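Local coordinates for PKS_KS domain-containing protein (Photorhabdus luminescens subsp. laumondii, PDB 6SMO), which probably catalyses the condensing step of chain elongation as a beta-ketoacyl synthase, and holds a pentaketo-dodecanal, a polyketide-like chain, in its pocket, at residues A128-D133 and A217-L222; G73-V78 and F258-G263; L34-P39 and N375-V380. One frame throughout, in Å; residues are numbered along the deposited sequence.

Interaction 1: residues A128-D133 and A217-L222; sequences ATAIAD and ASEAPL. With LKZ (3,5,7,9,11-pentakis(oxidanylidene)dodecanal), chain H.
The carboxylate of Glu219 grips two consecutive backbone amides: the N of Ala130 lies 3.0 Å from its OE2 and the N of Ile131 3.2 Å from its OE1. Both oxygens use their syn lone pairs, and the twin bonds fix the rotation of the carboxylate. Glutamate has the reach for this because CG stands anti to its backbone N (chi1 -156°) and the chain then bends at chi2, lifting the acid off the strand toward the loop.

A second polar knot is tied by Thr129, whose hydroxyl both gives and receives: OG1 donates to Ser218 O at 3.0 Å, in the carbonyl plane, and accepts from Ala132 N at 3.0 Å, an ST motif that steadies the turn before helix 134-144.

Strands 123-128 and 212-219 are parallel neighbours in the thiolase fold's central sheet, and the loop after the first turns over the end of the second. Ser218 N donates to Ala128 O at 3.1 Å, next to the bridge between Ala128 and Ala217. Small alanines suit that face, since helices 193-206 and 372-388 pack on it.

Apolar contact closes the far end. Ile131 CD1 rests 3.6 Å from Pro221 CB, the two side chains crossing at about a right angle, while Ile131 CG2 and Ala130 CB line the pocket of the bound polyketone. Trp133 of the partner Ketoacyl_synth_N domain-containing protein also packs on Ile131.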
loop_
_atom_site.group_PDB
_atom_site.type_symbol
_atom_site.label_atom_id
_atom_site.label_comp_id
_atom_site.label_asym_id
_atom_site.label_seq_id
_atom_site.Cartn_x
_atom_site.Cartn_y
_atom_site.Cartn_z
ATOM N N ALA B 128 -0.960 1.981 -8.702
ATOM C CA ALA B 128 -0.423 1.699 -7.350
ATOM C C ALA B 128 1.018 2.209 -7.235
ATOM O O ALA B 128 1.646 2.481 -8.279
ATOM C CB ALA B 128 -0.500 0.219 -7.073
ATOM N N THR B 129 1.513 2.328 -6.001
ATOM C CA THR B 129 2.897 2.757 -5.668
ATOM C C THR B 129 3.217 2.348 -4.227
ATOM O O THR B 129 2.277 2.289 -3.412
ATOM C CB THR B 129 3.073 4.269 -5.863
ATOM O OG1 THR B 129 4.472 4.553 -5.876
ATOM C CG2 THR B 129 2.391 5.093 -4.792
ATOM N N ALA B 130 4.492 2.117 -3.934
ATOM C CA ALA B 130 4.937 1.773 -2.569
ATOM C C ALA B 130 5.368 3.046 -1.826
ATOM O O ALA B 130 4.972 3.184 -0.665
ATOM C CB ALA B 130 6.047 0.761 -2.649
ATOM N N ILE B 131 6.103 3.956 -2.482
ATOM C CA ILE B 131 6.601 5.196 -1.805
ATOM C C ILE B 131 6.190 6.462 -2.560
ATOM O O ILE B 131 6.539 7.537 -2.090
ATOM C CB ILE B 131 8.130 5.170 -1.619
ATOM C CG1 ILE B 131 8.852 5.716 -2.849
ATOM C CG2 ILE B 131 8.629 3.793 -1.249
ATOM C CD1 ILE B 131 10.224 5.149 -3.044
ATOM N N ALA B 132 5.530 6.331 -3.707
ATOM C CA ALA B 132 5.085 7.470 -4.548
ATOM C C ALA B 132 6.280 8.395 -4.833
ATOM O O ALA B 132 7.347 7.865 -5.203
ATOM C CB ALA B 132 3.942 8.186 -3.868
ATOM N N ASP B 133 6.120 9.715 -4.661
ATOM C CA ASP B 133 7.162 10.736 -4.955
ATOM C C ASP B 133 7.968 11.019 -3.680
ATOM O O ASP B 133 8.002 12.186 -3.245
ATOM C CB ASP B 133 6.532 12.004 -5.540
ATOM C CG ASP B 133 7.537 12.983 -6.127
ATOM O OD1 ASP B 133 8.516 12.520 -6.747
ATOM O OD2 ASP B 133 7.332 14.200 -5.959
ATOM N N ALA B 217 1.143 -0.017 -11.881
ATOM C CA ALA B 217 1.918 0.639 -10.801
ATOM C C ALA B 217 3.118 1.398 -11.385
ATOM O O ALA B 217 3.671 0.945 -12.406
ATOM C CB ALA B 217 2.358 -0.390 -9.791
ATOM N N SER B 218 3.526 2.461 -10.696
ATOM C CA SER B 218 4.698 3.305 -11.026
ATOM C C SER B 218 5.564 3.454 -9.776
ATOM O O SER B 218 4.995 3.621 -8.725
ATOM C CB SER B 218 4.264 4.636 -11.527
ATOM O OG SER B 218 5.365 5.399 -11.954
ATOM N N GLU B 219 6.891 3.368 -9.908
ATOM C CA GLU B 219 7.821 3.514 -8.763
ATOM C C GLU B 219 9.082 4.282 -9.164
ATOM O O GLU B 219 9.582 4.012 -10.232
ATOM C CB GLU B 219 8.250 2.125 -8.329
ATOM C CG GLU B 219 8.707 2.049 -6.905
ATOM C CD GLU B 219 7.610 2.318 -5.910
ATOM O OE1 GLU B 219 7.733 3.261 -5.136
ATOM O OE2 GLU B 219 6.649 1.590 -5.942
ATOM N N ALA B 220 9.571 5.193 -8.312
ATOM C CA ALA B 220 10.828 5.945 -8.545
ATOM C C ALA B 220 11.638 5.987 -7.249
ATOM O O ALA B 220 11.793 7.063 -6.683
ATOM C CB ALA B 220 10.527 7.322 -9.051
ATOM N N PRO B 221 12.228 4.868 -6.795
ATOM C CA PRO B 221 12.909 4.794 -5.511
ATOM C C PRO B 221 14.432 4.907 -5.528
ATOM O O PRO B 221 15.037 4.453 -4.624
ATOM C CB PRO B 221 12.536 3.366 -5.129
ATOM C CG PRO B 221 12.664 2.614 -6.408
ATOM C CD PRO B 221 12.246 3.592 -7.477
ATOM N N LEU B 222 14.993 5.406 -6.621
ATOM C CA LEU B 222 16.455 5.554 -6.712
ATOM C C LEU B 222 16.860 6.911 -6.165
ATOM O O LEU B 222 17.401 7.702 -6.897
ATOM C CB LEU B 222 16.860 5.367 -8.165
ATOM C CG LEU B 222 16.474 4.014 -8.740
ATOM C CD1 LEU B 222 17.184 3.769 -10.051
ATOM C CD2 LEU B 222 16.776 2.913 -7.752
HETATM C C4 LKZ H . 11.464 2.976 2.359
HETATM C C5 LKZ H . 10.005 2.662 2.572
HETATM C C6 LKZ H . 9.192 2.232 1.346
HETATM C C7 LKZ H . 8.838 0.768 1.487
HETATM C C8 LKZ H . 7.946 0.096 0.436
HETATM C C10 LKZ H . 9.028 -4.924 -0.545
HETATM C C22 LKZ H . 11.605 4.481 2.257
HETATM C C11 LKZ H . 9.212 -4.484 -1.975
HETATM O O19 LKZ H . 10.296 -4.503 -2.530
HETATM C C3 LKZ H . 8.203 -3.808 0.068
HETATM O O23 LKZ H . 7.160 -4.058 0.647
HETATM C C2 LKZ H . 8.664 -2.368 -0.191
HETATM C C9 LKZ H . 7.941 -1.403 0.749
HETATM O O20 LKZ H . 7.436 -1.795 1.783
HETATM O O21 LKZ H . 9.305 0.125 2.401
HETATM O O22 LKZ H . 9.509 2.781 3.681
HETATM O O24 LKZ H . 11.907 5.176 3.216
HETATM C C23 LKZ H . 11.352 5.076 0.885
#

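Interaction 2: residues G73-V78 and F258-G263; sequences GAIGQV and FVIAEG
The carboxylate of Glu262 is flanked on its two faces by aliphatic groups of the opposing segment, Gln77 CG at 3.6 Å from OE1 on one side and Val78 CG2 at 3.5 Å from OE1 on the other. It sits beside a single beta bridge between two extended loop segments that run in nearly the same direction, 21° apart. OE1 also takes a weak bond from Val78 N at 3.4 Å, and OE2 forms a salt bridge with Lys95 of helix 95-111, which is the stronger hold on this buried acid. At the other end of 258-263, the ring of Phe258 meets those of His369 and Phe230 edge-to-face, tying this segment to the ligand pocket.

In the bridge, between these ends, Gly76 pairs with Ala261: Gly76 N donates to Ile260 O at 2.9 Å, and Gly76 O accepts from Glu262 N at 3.0 Å. Glycine fits here because the methyl of Ala261 occupies the space into which a side chain at Gly76 would project.

Glu262 reaches the opposing chain with CG between its backbone N and carbonyl carbon (chi1 60°) and then runs fully extended, so that it passes Gly76 O and arrives beside Val78. Branched aliphatics fill the remaining flanks. Ile75 CG2 meets Ile260 CG2 at 3.9 Å, and Val259 lays CG1 against the carbonyl and methyl of Ala74. Just before the bridge, on its N-terminal side, a water joins the two backbones, donating to Ala74 O at 2.7 Å and accepting from Ile260 N at 3.2 Å.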
loop_
_atom_site.group_PDB
_atom_site.type_symbol
_atom_site.label_atom_id
_atom_site.label_comp_id
_atom_site.label_asym_id
_atom_site.label_seq_id
_atom_site.Cartn_x
_atom_site.Cartn_y
_atom_site.Cartn_z
ATOM N N GLY B 73 26.389 -1.290 -5.207
ATOM C CA GLY B 73 26.979 -0.625 -6.386
ATOM C C GLY B 73 26.286 -1.027 -7.680
ATOM O O GLY B 73 26.961 -1.031 -8.727
ATOM N N ALA B 74 24.989 -1.352 -7.612
ATOM C CA ALA B 74 24.142 -1.756 -8.759
ATOM C C ALA B 74 22.726 -1.196 -8.582
ATOM O O ALA B 74 22.202 -1.267 -7.451
ATOM C CB ALA B 74 24.123 -3.261 -8.874
ATOM N N ILE B 75 22.140 -0.661 -9.659
ATOM C CA ILE B 75 20.734 -0.149 -9.703
ATOM C C ILE B 75 20.124 -0.461 -11.074
ATOM O O ILE B 75 20.888 -0.592 -12.051
ATOM C CB ILE B 75 20.670 1.363 -9.396
ATOM C CG1 ILE B 75 21.704 2.156 -10.201
ATOM C CG2 ILE B 75 20.802 1.619 -7.902
ATOM C CD1 ILE B 75 21.410 3.637 -10.291
ATOM N N GLY B 76 18.793 -0.576 -11.128
ATOM C CA GLY B 76 18.007 -0.667 -12.373
ATOM C C GLY B 76 17.502 0.701 -12.795
ATOM O O GLY B 76 16.349 1.035 -12.457
ATOM N N GLN B 77 18.346 1.471 -13.489
ATOM C CA GLN B 77 18.052 2.850 -13.965
ATOM C C GLN B 77 17.580 2.783 -15.423
ATOM O O GLN B 77 18.117 1.946 -16.175
ATOM C CB GLN B 77 19.296 3.727 -13.812
ATOM C CG GLN B 77 18.992 5.215 -13.746
ATOM C CD GLN B 77 20.208 6.025 -13.371
ATOM O OE1 GLN B 77 21.311 5.790 -13.861
ATOM N NE2 GLN B 77 20.014 6.995 -12.491
ATOM N N VAL B 78 16.619 3.634 -15.800
ATOM C CA VAL B 78 15.977 3.640 -17.151
ATOM C C VAL B 78 16.770 4.557 -18.094
ATOM O O VAL B 78 16.927 4.179 -19.271
ATOM C CB VAL B 78 14.485 4.028 -17.088
ATOM C CG1 VAL B 78 13.683 3.034 -16.264
ATOM C CG2 VAL B 78 14.260 5.443 -16.574
ATOM N N PHE B 258 18.353 -7.968 -3.075
ATOM C CA PHE B 258 17.734 -7.476 -4.335
ATOM C C PHE B 258 18.446 -6.198 -4.798
ATOM O O PHE B 258 18.805 -5.361 -3.948
ATOM C CB PHE B 258 16.223 -7.272 -4.166
ATOM C CG PHE B 258 15.791 -6.116 -3.296
ATOM C CD1 PHE B 258 15.722 -4.827 -3.804
ATOM C CD2 PHE B 258 15.410 -6.323 -1.978
ATOM C CE1 PHE B 258 15.311 -3.769 -3.007
ATOM C CE2 PHE B 258 14.998 -5.265 -1.183
ATOM C CZ PHE B 258 14.948 -3.990 -1.698
ATOM N N VAL B 259 18.654 -6.072 -6.112
ATOM C CA VAL B 259 19.139 -4.830 -6.784
ATOM C C VAL B 259 17.926 -3.919 -7.003
ATOM O O VAL B 259 17.050 -4.299 -7.802
ATOM C CB VAL B 259 19.857 -5.142 -8.112
ATOM C CG1 VAL B 259 20.178 -3.881 -8.901
ATOM C CG2 VAL B 259 21.116 -5.964 -7.890
ATOM N N ILE B 260 17.878 -2.772 -6.313
ATOM C CA ILE B 260 16.756 -1.789 -6.403
ATOM C C ILE B 260 16.734 -1.195 -7.817
ATOM O O ILE B 260 17.817 -1.047 -8.416
ATOM C CB ILE B 260 16.865 -0.700 -5.316
ATOM C CG1 ILE B 260 15.549 0.067 -5.157
ATOM C CG2 ILE B 260 18.035 0.238 -5.584
ATOM C CD1 ILE B 260 15.428 0.811 -3.848
ATOM N N ALA B 261 15.538 -0.874 -8.318
ATOM C CA ALA B 261 15.289 -0.374 -9.691
ATOM C C ALA B 261 14.129 0.625 -9.678
ATOM O O ALA B 261 13.456 0.735 -8.638
ATOM C CB ALA B 261 14.998 -1.537 -10.607
ATOM N N GLU B 262 13.920 1.321 -10.798
ATOM C CA GLU B 262 12.774 2.241 -11.032
ATOM C C GLU B 262 12.041 1.800 -12.303
ATOM O O GLU B 262 12.588 0.953 -13.039
ATOM C CB GLU B 262 13.248 3.694 -11.138
ATOM C CG GLU B 262 14.224 3.951 -12.276
ATOM C CD GLU B 262 14.670 5.397 -12.430
ATOM O OE1 GLU B 262 15.479 5.666 -13.340
ATOM O OE2 GLU B 262 14.211 6.251 -11.642
ATOM N N GLY B 263 10.849 2.351 -12.542
ATOM C CA GLY B 263 10.052 2.097 -13.757
ATOM C C GLY B 263 8.560 2.131 -13.485
ATOM O O GLY B 263 8.164 2.514 -12.366
HETATM O O HOH W 1 20.887 -2.236 -5.304
#

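Interaction 3: residues L34-P39 and N375-V380; sequences LGVVAP and NAIESV
Val380 is the knob that helix 375-380 presses against strand 34-37. Its two methyls divide the work: CG1 sits 3.9 Å from Val36 CB, and CG2 lies 3.9 Å from Gly35 O, over the backbone between Leu34 and Val36. Gly35 sends no side chain to the far side of the strand, and its carbonyl makes part of the floor of this shallow hollow. Leu34 forms one wall, sliding past Val380 in the opposite direction until its CD1 reaches Val380 O at 3.7 Å.

One turn earlier, Ile377 supplies a second bump. With CG2 anti to the backbone N, this methyl drops between Val36 CG2 at 4.1 Å and Ala38 CB at 4.0 Å. Alternate strand residues thus meet helix positions three apart. Val36, Ile377 and Val380 are branched at CB, so they are broad near the backbone and can fill a shallow groove. The small Ala38 lets the isoleucine come close to the backbone. The axes approach to 8.7 Å and run 129° apart. On the helix itself, Ser379 OG buries its polarity by donating to Asn375 O from above the carbonyl plane, opposite the face that Ser379 N approaches.

In the thiolase fold such a helix belongs to the buried core: Phe47 of helix 44-53 closes over Val36, Ala38 and Ile377, Leu195 of helix 193-206 touches Asn375 and Ser379, and Leu267 of strand 263-271 packs against Leu34 and Val380.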
loop_
_atom_site.group_PDB
_atom_site.type_symbol
_atom_site.label_atom_id
_atom_site.label_comp_id
_atom_site.label_asym_id
_atom_site.label_seq_id
_atom_site.Cartn_x
_atom_site.Cartn_y
_atom_site.Cartn_z
ATOM N N LEU B 34 -0.841 -2.681 -23.496
ATOM C CA LEU B 34 0.365 -2.737 -22.626
ATOM C C LEU B 34 1.197 -1.467 -22.823
ATOM O O LEU B 34 1.385 -1.054 -23.985
ATOM C CB LEU B 34 1.196 -3.975 -22.978
ATOM C CG LEU B 34 0.530 -5.327 -22.732
ATOM C CD1 LEU B 34 1.416 -6.453 -23.237
ATOM C CD2 LEU B 34 0.212 -5.526 -21.258
ATOM N N GLY B 35 1.675 -0.886 -21.719
ATOM C CA GLY B 35 2.642 0.227 -21.698
ATOM C C GLY B 35 3.638 0.038 -20.568
ATOM O O GLY B 35 3.191 -0.243 -19.438
ATOM N N VAL B 36 4.936 0.168 -20.856
ATOM C CA VAL B 36 6.029 -0.128 -19.882
ATOM C C VAL B 36 7.176 0.875 -20.062
ATOM O O VAL B 36 7.549 1.160 -21.218
ATOM C CB VAL B 36 6.513 -1.587 -20.014
ATOM C CG1 VAL B 36 7.013 -1.909 -21.416
ATOM C CG2 VAL B 36 7.567 -1.933 -18.974
ATOM N N VAL B 37 7.683 1.394 -18.941
ATOM C CA VAL B 37 8.970 2.143 -18.822
ATOM C C VAL B 37 9.850 1.360 -17.842
ATOM O O VAL B 37 9.622 1.487 -16.625
ATOM C CB VAL B 37 8.744 3.593 -18.347
ATOM C CG1 VAL B 37 10.053 4.357 -18.205
ATOM C CG2 VAL B 37 7.785 4.344 -19.257
ATOM N N ALA B 38 10.792 0.562 -18.356
ATOM C CA ALA B 38 11.637 -0.365 -17.567
ATOM C C ALA B 38 13.112 -0.145 -17.896
ATOM O O ALA B 38 13.439 0.392 -18.953
ATOM C CB ALA B 38 11.222 -1.791 -17.836
ATOM N N PRO B 39 14.043 -0.536 -16.993
ATOM C CA PRO B 39 15.479 -0.463 -17.272
ATOM C C PRO B 39 15.924 -1.344 -18.450
ATOM O O PRO B 39 16.913 -1.010 -19.076
ATOM C CB PRO B 39 16.134 -0.957 -15.970
ATOM C CG PRO B 39 15.070 -0.748 -14.916
ATOM C CD PRO B 39 13.768 -1.027 -15.634
ATOM N N ASN B 375 5.783 -5.622 -10.038
ATOM C CA ASN B 375 4.613 -6.500 -10.293
ATOM C C ASN B 375 3.993 -6.181 -11.653
ATOM O O ASN B 375 3.720 -7.115 -12.390
ATOM C CB ASN B 375 3.521 -6.308 -9.246
ATOM C CG ASN B 375 4.012 -6.551 -7.843
ATOM O OD1 ASN B 375 4.903 -7.363 -7.633
ATOM N ND2 ASN B 375 3.429 -5.864 -6.882
ATOM N N ALA B 376 3.804 -4.896 -11.942
ATOM C CA ALA B 376 3.173 -4.366 -13.175
ATOM C C ALA B 376 4.065 -4.653 -14.389
ATOM O O ALA B 376 3.528 -5.127 -15.408
ATOM C CB ALA B 376 2.907 -2.888 -13.024
ATOM N N ILE B 377 5.370 -4.377 -14.281
ATOM C CA ILE B 377 6.369 -4.574 -15.377
ATOM C C ILE B 377 6.423 -6.068 -15.729
ATOM O O ILE B 377 6.450 -6.387 -16.934
ATOM C CB ILE B 377 7.755 -4.014 -14.986
ATOM C CG1 ILE B 377 7.719 -2.496 -14.780
ATOM C CG2 ILE B 377 8.808 -4.403 -16.014
ATOM C CD1 ILE B 377 8.859 -1.961 -13.944
ATOM N N GLU B 378 6.438 -6.942 -14.716
ATOM C CA GLU B 378 6.427 -8.422 -14.879
ATOM C C GLU B 378 5.073 -8.873 -15.442
ATOM O O GLU B 378 5.056 -9.861 -16.198
ATOM C CB GLU B 378 6.714 -9.119 -13.547
ATOM C CG GLU B 378 8.166 -9.040 -13.117
ATOM C CD GLU B 378 8.414 -9.383 -11.657
ATOM O OE1 GLU B 378 7.780 -10.334 -11.155
ATOM O OE2 GLU B 378 9.239 -8.693 -11.022
ATOM N N SER B 379 3.985 -8.186 -15.073
ATOM C CA SER B 379 2.607 -8.429 -15.582
ATOM C C SER B 379 2.518 -8.052 -17.067
ATOM O O SER B 379 1.804 -8.757 -17.806
ATOM C CB SER B 379 1.569 -7.696 -14.763
ATOM O OG SER B 379 1.286 -8.396 -13.561
ATOM N N VAL B 380 3.205 -6.981 -17.483
ATOM C CA VAL B 380 3.320 -6.563 -18.914
ATOM C C VAL B 380 4.117 -7.636 -19.666
ATOM O O VAL B 380 3.670 -8.050 -20.753
ATOM C CB VAL B 380 3.961 -5.167 -19.062
ATOM C CG1 VAL B 380 4.385 -4.879 -20.495
ATOM C CG2 VAL B 380 3.040 -4.067 -18.555
#

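Overall arrangement
From the N terminus, residues 34-39, on and just after strand 29-37, find their partner on helix 372-388 so late that interaction 3 closes a loop spanning most of the chain. Residues 73-78 follow and pair with 258-263, and within that loop 128-133 meets 217-222. The three loops therefore nest one in another, with none crossing. They also touch in space: Glu219 N probably bonds to Gly263 O, joining interactions 1 and 2; Pro39 packs on Gly76 and Glu262, joining 2 and 3; and Ala376 meets Ala217, joining 3 and 1. Together they tie pocket loops, sheet and buried helix into one core.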